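Local coordinates for RNA-binding protein RO60 (Deinococcus radiodurans, PDB 2NVO), which binds several small RNAs that accumulate during recovery from ultraviolet irradiation and contributes to the resistance of the bacterium to that irradiation, at residues 372-377 against 465-470; 387-392 against 432-437; 413-418 against 443-448; 378-381 against 385-388. One frame throughout, in Å; residues are numbered along the deposited sequence.

Interaction 1 of 4, residues 372-377 against 465-470; sequences SGSMTC and DNETWA. With CA (calcium ion), chain B.
The carboxylate of Asp-465 has the thioether of Met-375 above one face. SD of Met-375 stands 3.7 Å from CG of Asp-465, almost along the normal to the carboxylate plane. The oxygens of Asp-465 take polar partners. OD2 of Asp-465 accepts from OG of Ser-374 at 2.6 Å, through its syn lone pair. OD1 of Asp-465 accepts from water 1, and more weakly from the backbone N of Asn-466. The second flat group, the carboxylate of Glu-467, meets the calcium ion with one oxygen. OE2 of Glu-467 lies 2.4 Å from the metal, and OE1 is turned away from it.

OG of Ser-372 and OG of Ser-374 complete the protein side of the shell, at 2.6 and 2.5 Å from the calcium. Two waters fill two more places. Both serine OG atoms sit between their own backbone N and carbonyl carbon (chi1 61° and 67°), which turns both toward the ion, Ser-372 from just before the short 3-10 turn 373-376 and Ser-374 from within it. The 3-10 turn is held by Thr-376, whose OG1 and N both bond to O of Gly-373.

This is the MIDAS-like site of the VWFA-like domain. Asp-465 does not touch the metal. It works from the second shell, holding Ser-374 and water 1, while Asp-370 holds OG of Ser-372. With its proton directed at Asp-465, OG of Ser-374 can probably turn a lone pair to the calcium. The nearby carboxylate probably makes that hydroxyl and water 1 better ligands.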
loop_
_atom_site.group_PDB
_atom_site.type_symbol
_atom_site.label_atom_id
_atom_site.label_comp_id
_atom_site.label_asym_id
_atom_site.label_seq_id
_atom_site.Cartn_x
_atom_site.Cartn_y
_atom_site.Cartn_z
ATOM N N SER A 372 11.717 -24.289 7.694
ATOM C CA SER A 372 13.129 -24.436 8.045
ATOM C C SER A 372 13.601 -23.279 8.920
ATOM O O SER A 372 12.917 -22.251 9.026
ATOM C CB SER A 372 13.969 -24.508 6.779
ATOM O OG SER A 372 13.838 -23.319 6.024
ATOM N N GLY A 373 14.780 -23.447 9.528
ATOM C CA GLY A 373 15.281 -22.505 10.514
ATOM C C GLY A 373 15.500 -21.073 10.056
ATOM O O GLY A 373 15.340 -20.130 10.851
ATOM N N SER A 374 15.867 -20.887 8.795
ATOM C CA SER A 374 16.124 -19.536 8.316
ATOM C C SER A 374 14.844 -18.681 8.332
ATOM O O SER A 374 14.919 -17.460 8.329
ATOM C CB SER A 374 16.748 -19.545 6.923
ATOM O OG SER A 374 15.824 -20.037 5.961
ATOM N N MET A 375 13.679 -19.333 8.390
ATOM C CA MET A 375 12.407 -18.593 8.470
ATOM C C MET A 375 12.355 -17.747 9.748
ATOM O O MET A 375 11.567 -16.823 9.845
ATOM C CB MET A 375 11.198 -19.552 8.391
ATOM C CG MET A 375 11.022 -20.204 7.007
ATOM S SD MET A 375 10.651 -19.066 5.666
ATOM C CE MET A 375 8.888 -18.713 5.966
ATOM N N THR A 376 13.184 -18.092 10.734
ATOM C CA THR A 376 13.256 -17.310 11.977
ATOM C C THR A 376 14.213 -16.098 11.878
ATOM O O THR A 376 14.389 -15.354 12.854
ATOM C CB THR A 376 13.626 -18.182 13.211
ATOM O OG1 THR A 376 14.997 -18.602 13.118
ATOM C CG2 THR A 376 12.714 -19.393 13.299
ATOM N N CYS A 377 14.791 -15.878 10.697
ATOM C CA CYS A 377 15.702 -14.742 10.499
ATOM C C CYS A 377 15.103 -13.714 9.559
ATOM O O CYS A 377 14.481 -14.078 8.570
ATOM C CB CYS A 377 17.063 -15.210 9.929
ATOM S SG CYS A 377 18.225 -13.842 9.486
ATOM N N ASP A 465 11.218 -17.556 2.757
ATOM C CA ASP A 465 11.941 -16.312 3.029
ATOM C C ASP A 465 12.532 -15.845 1.711
ATOM O O ASP A 465 11.985 -14.978 1.026
ATOM C CB ASP A 465 12.983 -16.447 4.155
ATOM C CG ASP A 465 13.744 -17.780 4.134
ATOM O OD1 ASP A 465 13.681 -18.534 3.151
ATOM O OD2 ASP A 465 14.414 -18.064 5.135
ATOM N N ASN A 466 13.621 -16.491 1.315
ATOM C CA ASN A 466 14.173 -16.263 0.016
ATOM C C ASN A 466 14.765 -17.548 -0.573
ATOM O O ASN A 466 15.750 -17.493 -1.267
ATOM C CB ASN A 466 15.189 -15.113 0.084
ATOM C CG ASN A 466 16.408 -15.438 0.946
ATOM O OD1 ASN A 466 16.439 -16.443 1.661
ATOM N ND2 ASN A 466 17.426 -14.582 0.872
ATOM N N GLU A 467 14.155 -18.708 -0.298
ATOM C CA GLU A 467 14.772 -19.974 -0.685
ATOM C C GLU A 467 13.857 -20.977 -1.373
ATOM O O GLU A 467 13.697 -22.099 -0.887
ATOM C CB GLU A 467 15.455 -20.644 0.514
ATOM C CG GLU A 467 16.514 -19.791 1.142
ATOM C CD GLU A 467 17.458 -20.580 2.030
ATOM O OE1 GLU A 467 18.661 -20.417 1.856
ATOM O OE2 GLU A 467 17.027 -21.358 2.892
ATOM N N THR A 468 13.267 -20.578 -2.497
ATOM C CA THR A 468 12.633 -21.544 -3.378
ATOM C C THR A 468 13.723 -22.503 -3.883
ATOM O O THR A 468 14.862 -22.112 -4.131
ATOM C CB THR A 468 11.943 -20.879 -4.576
ATOM O OG1 THR A 468 12.901 -20.118 -5.326
ATOM C CG2 THR A 468 10.795 -19.970 -4.115
ATOM N N TRP A 469 13.347 -23.762 -4.031
ATOM C CA TRP A 469 14.269 -24.805 -4.436
ATOM C C TRP A 469 13.549 -25.542 -5.554
ATOM O O TRP A 469 12.392 -25.930 -5.392
ATOM C CB TRP A 469 14.483 -25.724 -3.238
ATOM C CG TRP A 469 15.299 -26.928 -3.496
ATOM C CD1 TRP A 469 16.654 -26.984 -3.621
ATOM C CD2 TRP A 469 14.821 -28.264 -3.643
ATOM N NE1 TRP A 469 17.051 -28.279 -3.854
ATOM C CE2 TRP A 469 15.941 -29.087 -3.864
ATOM C CE3 TRP A 469 13.548 -28.847 -3.625
ATOM C CZ2 TRP A 469 15.834 -30.461 -4.073
ATOM C CZ3 TRP A 469 13.438 -30.212 -3.820
ATOM C CH2 TRP A 469 14.573 -31.005 -4.041
ATOM N N ALA A 470 14.210 -25.723 -6.691
ATOM C CA ALA A 470 13.586 -26.409 -7.813
ATOM C C ALA A 470 13.602 -27.930 -7.636
ATOM O O ALA A 470 14.649 -28.540 -7.395
ATOM C CB ALA A 470 14.246 -26.001 -9.128
HETATM CA CA CA B . 15.733 -22.218 4.685
HETATM O O HOH W 1 13.916 -21.005 3.579
HETATM O O HOH W 2 15.396 -24.318 3.427
#

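Interaction 2 of 4, residues 387-392 against 432-437; sequences TPNMAA and KAQSVS. Unlike the reference sequence in segment 432-437: Val-436 (reference Met).
Asn-389 and Gln-434 set their side chains at a slant to each other, with the two amide planes 65° apart. The amides do not lie flat on one another. CG of Asn-389 is 4.0 Å from CG of Gln-434, so the amide end of the asparagine rests against the aliphatic part of the glutamine. CG of Gln-434 lies anti to its carbonyl carbon (chi1 -85°), which brings it beside the asparagine; the bend at chi2 then turns the amide end. The amide of Asn-389 also packs on Ala-433, whose methyl points toward helix 388-402. CG of Asn-389 is anti to its N (chi1 166°), which carries the amide out from the first turn of the helix.

The backbones approach to 6.9 Å between CA of Asn-389 and CA of Ala-433. Thr-387 is the N-cap of the helix: its OG1 accepts from N of Met-390 at 3.0 Å. Ala-433 stands just past the end of helix 426-432. The start of one helix thus meets the end of another. Both Ala-392 and Ala-433 also touch Leu-369 of strand 364-369. Gln-434 touches Met-375 and Thr-376, and its side chain is about 6 Å from that of Ser-372. The arrangement belongs to the VWFA-like alpha/beta fold, where loops at the C-terminal ends of the parallel strands gather round a MIDAS-like metal site, with the loop of Gln-434 close by.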
loop_
_atom_site.group_PDB
_atom_site.type_symbol
_atom_site.label_atom_id
_atom_site.label_comp_id
_atom_site.label_asym_id
_atom_site.label_seq_id
_atom_site.Cartn_x
_atom_site.Cartn_y
_atom_site.Cartn_z
ATOM N N THR A 387 9.615 -11.761 11.574
ATOM C CA THR A 387 10.298 -12.848 10.863
ATOM C C THR A 387 9.421 -13.452 9.769
ATOM O O THR A 387 8.213 -13.365 9.830
ATOM C CB THR A 387 10.738 -13.950 11.812
ATOM O OG1 THR A 387 9.597 -14.605 12.387
ATOM C CG2 THR A 387 11.638 -13.377 12.920
ATOM N N PRO A 388 10.043 -14.019 8.728
ATOM C CA PRO A 388 9.209 -14.701 7.736
ATOM C C PRO A 388 8.282 -15.732 8.402
ATOM O O PRO A 388 7.135 -15.859 7.987
ATOM C CB PRO A 388 10.236 -15.373 6.819
ATOM C CG PRO A 388 11.450 -14.425 6.888
ATOM C CD PRO A 388 11.461 -13.946 8.334
ATOM N N ASN A 389 8.768 -16.421 9.434
ATOM C CA ASN A 389 7.981 -17.415 10.162
ATOM C C ASN A 389 6.759 -16.751 10.817
ATOM O O ASN A 389 5.648 -17.225 10.670
ATOM C CB ASN A 389 8.858 -18.141 11.203
ATOM C CG ASN A 389 8.055 -18.933 12.227
ATOM O OD1 ASN A 389 7.304 -19.870 11.892
ATOM N ND2 ASN A 389 8.254 -18.598 13.498
ATOM N N MET A 390 6.979 -15.619 11.474
ATOM C CA MET A 390 5.881 -14.866 12.074
ATOM C C MET A 390 4.883 -14.388 11.016
ATOM O O MET A 390 3.667 -14.508 11.198
ATOM C CB MET A 390 6.426 -13.690 12.885
ATOM C CG MET A 390 5.365 -12.948 13.686
ATOM S SD MET A 390 6.012 -11.485 14.518
ATOM C CE MET A 390 7.218 -12.216 15.626
ATOM N N ALA A 391 5.391 -13.835 9.917
ATOM C CA ALA A 391 4.521 -13.321 8.862
ATOM C C ALA A 391 3.648 -14.428 8.262
ATOM O O ALA A 391 2.435 -14.239 8.073
ATOM C CB ALA A 391 5.329 -12.624 7.765
ATOM N N ALA A 392 4.269 -15.559 7.939
ATOM C CA ALA A 392 3.577 -16.700 7.361
ATOM C C ALA A 392 2.529 -17.304 8.327
ATOM O O ALA A 392 1.443 -17.746 7.897
ATOM C CB ALA A 392 4.588 -17.768 6.910
ATOM N N LYS A 432 4.284 -24.358 15.300
ATOM C CA LYS A 432 3.862 -25.424 14.400
ATOM C C LYS A 432 4.487 -25.276 13.029
ATOM O O LYS A 432 4.581 -26.242 12.291
ATOM C CB LYS A 432 2.328 -25.471 14.281
ATOM C CG LYS A 432 1.660 -26.013 15.539
ATOM C CD LYS A 432 0.119 -25.981 15.439
ATOM C CE LYS A 432 -0.509 -26.529 16.729
ATOM N NZ LYS A 432 -1.941 -26.181 16.788
ATOM N N ALA A 433 4.928 -24.056 12.704
ATOM C CA ALA A 433 5.548 -23.755 11.424
ATOM C C ALA A 433 7.081 -23.722 11.518
ATOM O O ALA A 433 7.737 -22.993 10.787
ATOM C CB ALA A 433 5.045 -22.425 10.908
ATOM N N GLN A 434 7.629 -24.507 12.434
ATOM C CA GLN A 434 9.078 -24.656 12.565
ATOM C C GLN A 434 9.386 -26.127 12.796
ATOM O O GLN A 434 8.766 -26.791 13.624
ATOM C CB GLN A 434 9.636 -23.773 13.700
ATOM C CG GLN A 434 9.937 -22.334 13.231
ATOM C CD GLN A 434 10.999 -22.315 12.135
ATOM O OE1 GLN A 434 10.735 -21.987 10.960
ATOM N NE2 GLN A 434 12.199 -22.709 12.506
ATOM N N SER A 435 10.312 -26.650 12.016
ATOM C CA SER A 435 10.660 -28.043 12.125
ATOM C C SER A 435 12.155 -28.170 11.902
ATOM O O SER A 435 12.668 -27.775 10.858
ATOM C CB SER A 435 9.870 -28.861 11.101
ATOM O OG SER A 435 10.358 -30.184 11.031
ATOM N N VAL A 436 12.847 -28.719 12.894
ATOM C CA VAL A 436 14.285 -28.986 12.808
ATOM C C VAL A 436 14.685 -29.775 11.558
ATOM O O VAL A 436 15.733 -29.522 10.966
ATOM C CB VAL A 436 14.786 -29.754 14.052
ATOM C CG1 VAL A 436 16.280 -29.972 13.965
ATOM C CG2 VAL A 436 14.426 -29.003 15.319
ATOM N N SER A 437 13.863 -30.739 11.158
ATOM C CA SER A 437 14.121 -31.448 9.917
ATOM C C SER A 437 13.153 -30.953 8.861
ATOM O O SER A 437 11.944 -30.882 9.083
ATOM C CB SER A 437 14.026 -32.965 10.105
ATOM O OG SER A 437 12.683 -33.370 10.257
#

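Interaction 3 of 4, residues 413-418 against 443-448; sequences EQFRPL and CAQPIL
Phe-415 packs its ring against the first turn of helix 445-452, and this apolar contact carries the interaction. CZ of Phe-415 lies 3.7 Å from CB of Pro-446 and 3.6 Å from CA of Pro-446. The CZ end of the ring rests on the proline, and the two side chains cross at about a right angle. The phenyl CG is anti to the backbone N (chi1 -167°), which sends the ring toward the helix.

Gln-445 adds a contact of mixed kind. Its CG stands over one face of the Phe-415 ring. The two side chains lie antiparallel, alongside each other, with ring and amide planes 21° apart. The amide reaches back to the base of the phenylalanine, where NE2 of Gln-445 is 3.7 Å from CB of Phe-415. This is packing and not a hydrogen bond.

No hydrogen bond crosses the contact; the side-chain polar bonds are made within residues 413-418. Arg-416 pairs with Glu-413 in a salt bridge through NE and NH2, one nitrogen to each oxygen. NE of Arg-416 gives a bond of 2.9 Å to OE1 of Glu-413, and NH2 of Arg-416 one of 2.9 Å to OE2 of Glu-413. Both acceptors use syn lone pairs and lie in the guanidinium plane. NH1 of Arg-416 adds a bond of 3.1 Å to O of Pro-417, which further fixes the rotation of the group.

Strand 415-417 is the end strand of the sheet and runs antiparallel to strand 405-411. Phe-415 meets Phe-411 of that strand and Trp-449 of helix 445-452 edge-to-face. Phe-415 and Pro-446 both touch Ala-368 of strand 364-369, so the contact seats the helix on the sheet.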
loop_
_atom_site.group_PDB
_atom_site.type_symbol
_atom_site.label_atom_id
_atom_site.label_comp_id
_atom_site.label_asym_id
_atom_site.label_seq_id
_atom_site.Cartn_x
_atom_site.Cartn_y
_atom_site.Cartn_z
ATOM N N GLU A 413 10.020 -32.905 7.451
ATOM C CA GLU A 413 10.567 -34.253 7.234
ATOM C C GLU A 413 9.996 -34.782 5.925
ATOM O O GLU A 413 10.711 -35.191 5.006
ATOM C CB GLU A 413 10.153 -35.195 8.376
ATOM C CG GLU A 413 9.976 -34.525 9.735
ATOM C CD GLU A 413 8.571 -33.975 9.961
ATOM O OE1 GLU A 413 7.603 -34.567 9.430
ATOM O OE2 GLU A 413 8.437 -32.958 10.686
ATOM N N GLN A 414 8.679 -34.746 5.843
ATOM C CA GLN A 414 8.011 -34.878 4.571
ATOM C C GLN A 414 6.936 -33.813 4.490
ATOM O O GLN A 414 6.691 -33.093 5.462
ATOM C CB GLN A 414 7.410 -36.273 4.424
ATOM C CG GLN A 414 7.003 -36.904 5.720
ATOM C CD GLN A 414 7.351 -38.376 5.741
ATOM O OE1 GLN A 414 7.882 -38.913 4.763
ATOM N NE2 GLN A 414 7.067 -39.040 6.861
ATOM N N PHE A 415 6.313 -33.705 3.326
ATOM C CA PHE A 415 5.269 -32.718 3.111
ATOM C C PHE A 415 4.045 -33.120 3.888
ATOM O O PHE A 415 3.419 -34.138 3.600
ATOM C CB PHE A 415 4.949 -32.585 1.625
ATOM C CG PHE A 415 4.117 -31.388 1.302
ATOM C CD1 PHE A 415 4.690 -30.117 1.287
ATOM C CD2 PHE A 415 2.768 -31.518 1.032
ATOM C CE1 PHE A 415 3.927 -29.008 0.993
ATOM C CE2 PHE A 415 1.991 -30.416 0.730
ATOM C CZ PHE A 415 2.572 -29.149 0.714
ATOM N N ARG A 416 3.704 -32.342 4.898
ATOM C CA ARG A 416 2.688 -32.786 5.832
ATOM C C ARG A 416 1.920 -31.610 6.387
ATOM O O ARG A 416 2.352 -30.468 6.251
ATOM C CB ARG A 416 3.339 -33.548 6.984
ATOM C CG ARG A 416 4.218 -32.670 7.856
ATOM C CD ARG A 416 4.424 -33.284 9.220
ATOM N NE ARG A 416 5.497 -32.619 9.951
ATOM C CZ ARG A 416 5.320 -31.582 10.759
ATOM N NH1 ARG A 416 4.109 -31.068 10.945
ATOM N NH2 ARG A 416 6.365 -31.054 11.382
ATOM N N PRO A 417 0.772 -31.887 7.018
ATOM C CA PRO A 417 -0.056 -30.865 7.650
ATOM C C PRO A 417 0.667 -30.299 8.849
ATOM O O PRO A 417 1.408 -31.034 9.516
ATOM C CB PRO A 417 -1.288 -31.647 8.118
ATOM C CG PRO A 417 -1.300 -32.885 7.304
ATOM C CD PRO A 417 0.134 -33.214 7.063
ATOM N N LEU A 418 0.469 -29.011 9.112
ATOM C CA LEU A 418 1.112 -28.371 10.253
ATOM C C LEU A 418 0.168 -28.408 11.444
ATOM O O LEU A 418 0.579 -28.236 12.587
ATOM C CB LEU A 418 1.507 -26.920 9.916
ATOM C CG LEU A 418 2.935 -26.616 9.445
ATOM C CD1 LEU A 418 3.664 -27.809 8.834
ATOM C CD2 LEU A 418 3.025 -25.372 8.538
ATOM N N CYS A 443 7.929 -25.493 -4.825
ATOM C CA CYS A 443 6.620 -24.888 -5.019
ATOM C C CYS A 443 5.698 -25.744 -5.880
ATOM O O CYS A 443 4.525 -25.436 -5.997
ATOM C CB CYS A 443 6.742 -23.501 -5.650
ATOM S SG CYS A 443 7.792 -22.300 -4.713
ATOM N N ALA A 444 6.232 -26.789 -6.513
ATOM C CA ALA A 444 5.388 -27.687 -7.295
ATOM C C ALA A 444 4.707 -28.694 -6.382
ATOM O O ALA A 444 3.602 -29.177 -6.657
ATOM C CB ALA A 444 6.210 -28.413 -8.364
ATOM N N GLN A 445 5.364 -28.995 -5.280
ATOM C CA GLN A 445 4.988 -30.116 -4.440
ATOM C C GLN A 445 3.591 -30.050 -3.766
ATOM O O GLN A 445 2.901 -31.078 -3.656
ATOM C CB GLN A 445 6.100 -30.369 -3.424
ATOM C CG GLN A 445 5.846 -31.552 -2.519
ATOM C CD GLN A 445 7.051 -31.894 -1.671
ATOM O OE1 GLN A 445 7.902 -31.042 -1.397
ATOM N NE2 GLN A 445 7.136 -33.150 -1.254
ATOM N N PRO A 446 3.161 -28.856 -3.312
ATOM C CA PRO A 446 1.810 -28.764 -2.743
ATOM C C PRO A 446 0.761 -29.115 -3.795
ATOM O O PRO A 446 -0.265 -29.709 -3.453
ATOM C CB PRO A 446 1.665 -27.274 -2.377
ATOM C CG PRO A 446 3.090 -26.769 -2.216
ATOM C CD PRO A 446 3.886 -27.567 -3.259
ATOM N N ILE A 447 1.026 -28.735 -5.040
ATOM C CA ILE A 447 0.088 -28.966 -6.130
ATOM C C ILE A 447 0.069 -30.432 -6.541
ATOM O O ILE A 447 -0.991 -30.998 -6.811
ATOM C CB ILE A 447 0.416 -28.089 -7.333
ATOM C CG1 ILE A 447 0.501 -26.626 -6.904
ATOM C CG2 ILE A 447 -0.635 -28.265 -8.445
ATOM C CD1 ILE A 447 1.241 -25.771 -7.874
ATOM N N LEU A 448 1.249 -31.035 -6.614
ATOM C CA LEU A 448 1.346 -32.464 -6.863
ATOM C C LEU A 448 0.641 -33.227 -5.731
ATOM O O LEU A 448 -0.134 -34.155 -5.977
ATOM C CB LEU A 448 2.810 -32.885 -6.974
ATOM C CG LEU A 448 3.680 -32.280 -8.077
ATOM C CD1 LEU A 448 5.126 -32.676 -7.852
ATOM C CD2 LEU A 448 3.231 -32.720 -9.492
#

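Interaction 4 of 4, residues 378-381 against 385-388; sequences GDVA and GLTP
Asp-379 and Val-380 make the two hydrogen bonds to residues 385-388. N of Val-380 donates to O of Leu-386 at 2.8 Å, with an N-H...O angle of 167°. N of Gly-385 donates to OD1 of Asp-379 at 2.9 Å and an angle of 165°. The amide reaches that oxygen from above the carboxylate plane, 47° out of it. One bond joins backbone to backbone, and the other ties a side chain to the backbone.

A weaker polar contact lies beside them. CA of Thr-387 points its hydrogen at O of Gly-378, 3.4 Å away. The same O of Gly-378 comes to 3.3 Å from O of Leu-386; these two acceptors lie close without a bond.

Leu-386 is the centre of an inverse gamma turn, closed by a weak bond from N of Thr-387 to O of Gly-385. The turn falls in the loop that leads from the metal-binding serines into helix 388-402.

The apolar part is built on Val-380. Its CB is 4.0 Å from CG of Leu-386, and its CG2 is 3.9 Å from CD of Pro-388. CG2 of Val-380 is anti to the carbonyl carbon, beside N, on the side of the proline ring. Beyond the loop, Val-380 touches Phe-518, and Leu-386 packs on Leu-319 and Leu-323 of helix 315-326 in the TROVE domain.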
loop_
_atom_site.group_PDB
_atom_site.type_symbol
_atom_site.label_atom_id
_atom_site.label_comp_id
_atom_site.label_asym_id
_atom_site.label_seq_id
_atom_site.Cartn_x
_atom_site.Cartn_y
_atom_site.Cartn_z
ATOM N N GLY A 378 15.334 -12.430 9.828
ATOM C CA GLY A 378 14.946 -11.405 8.877
ATOM C C GLY A 378 13.824 -10.484 9.356
ATOM O O GLY A 378 13.005 -10.847 10.206
ATOM N N ASP A 379 13.800 -9.283 8.802
ATOM C CA ASP A 379 12.784 -8.281 9.134
ATOM C C ASP A 379 11.915 -8.043 7.923
ATOM O O ASP A 379 12.238 -7.226 7.075
ATOM C CB ASP A 379 13.430 -6.955 9.524
ATOM C CG ASP A 379 14.285 -7.057 10.773
ATOM O OD1 ASP A 379 13.919 -7.793 11.718
ATOM O OD2 ASP A 379 15.327 -6.364 10.814
ATOM N N VAL A 380 10.802 -8.758 7.838
ATOM C CA VAL A 380 9.952 -8.658 6.666
ATOM C C VAL A 380 9.397 -7.254 6.551
ATOM O O VAL A 380 8.935 -6.669 7.552
ATOM C CB VAL A 380 8.777 -9.653 6.739
ATOM C CG1 VAL A 380 7.793 -9.410 5.579
ATOM C CG2 VAL A 380 9.301 -11.105 6.733
ATOM N N ALA A 381 9.459 -6.719 5.336
ATOM C CA ALA A 381 8.950 -5.382 5.037
ATOM C C ALA A 381 9.657 -4.305 5.861
ATOM O O ALA A 381 9.082 -3.254 6.139
ATOM C CB ALA A 381 7.409 -5.324 5.274
ATOM N N GLY A 385 11.864 -7.456 13.767
ATOM C CA GLY A 385 11.314 -8.609 14.445
ATOM C C GLY A 385 10.215 -9.336 13.689
ATOM O O GLY A 385 9.781 -10.398 14.127
ATOM N N LEU A 386 9.752 -8.801 12.565
ATOM C CA LEU A 386 8.701 -9.513 11.818
ATOM C C LEU A 386 9.376 -10.609 10.976
ATOM O O LEU A 386 9.712 -10.387 9.833
ATOM C CB LEU A 386 7.907 -8.570 10.911
ATOM C CG LEU A 386 6.755 -9.232 10.116
ATOM C CD1 LEU A 386 5.805 -9.948 11.040
ATOM C CD2 LEU A 386 5.992 -8.210 9.271
ATOM N N THR A 387 9.615 -11.761 11.574
ATOM C CA THR A 387 10.298 -12.848 10.863
ATOM C C THR A 387 9.421 -13.452 9.769
ATOM O O THR A 387 8.213 -13.365 9.830
ATOM C CB THR A 387 10.738 -13.950 11.812
ATOM O OG1 THR A 387 9.597 -14.605 12.387
ATOM C CG2 THR A 387 11.638 -13.377 12.920
ATOM N N PRO A 388 10.043 -14.019 8.728
ATOM C CA PRO A 388 9.209 -14.701 7.736
ATOM C C PRO A 388 8.282 -15.732 8.402
ATOM O O PRO A 388 7.135 -15.859 7.987
ATOM C CB PRO A 388 10.236 -15.373 6.819
ATOM C CG PRO A 388 11.450 -14.425 6.888
ATOM C CD PRO A 388 11.461 -13.946 8.334
#

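All four contacts lie in the VWFA-like domain. Interactions 1 and 4 use the loop from strand 364-369 to helix 388-402, and interaction 2 takes the start of the helix that follows; it packs that start on the end of helix 426-432. Interaction 4 shapes the loop, and interaction 1 uses its serines for the metal. A probable hydrogen bond from Asn-389 N to Met-375 O joins interactions 1 and 2. Interaction 3 sits at the edge of the sheet, about 23 Å from interaction 4 between centres. Interaction 2 is buried, and the others are partly buried. Metal bonds and hydrogen bonds dominate interaction 1, one backbone bond, one aspartate-to-backbone bond and valine packing interaction 4, and side-chain packing interactions 2 and 3.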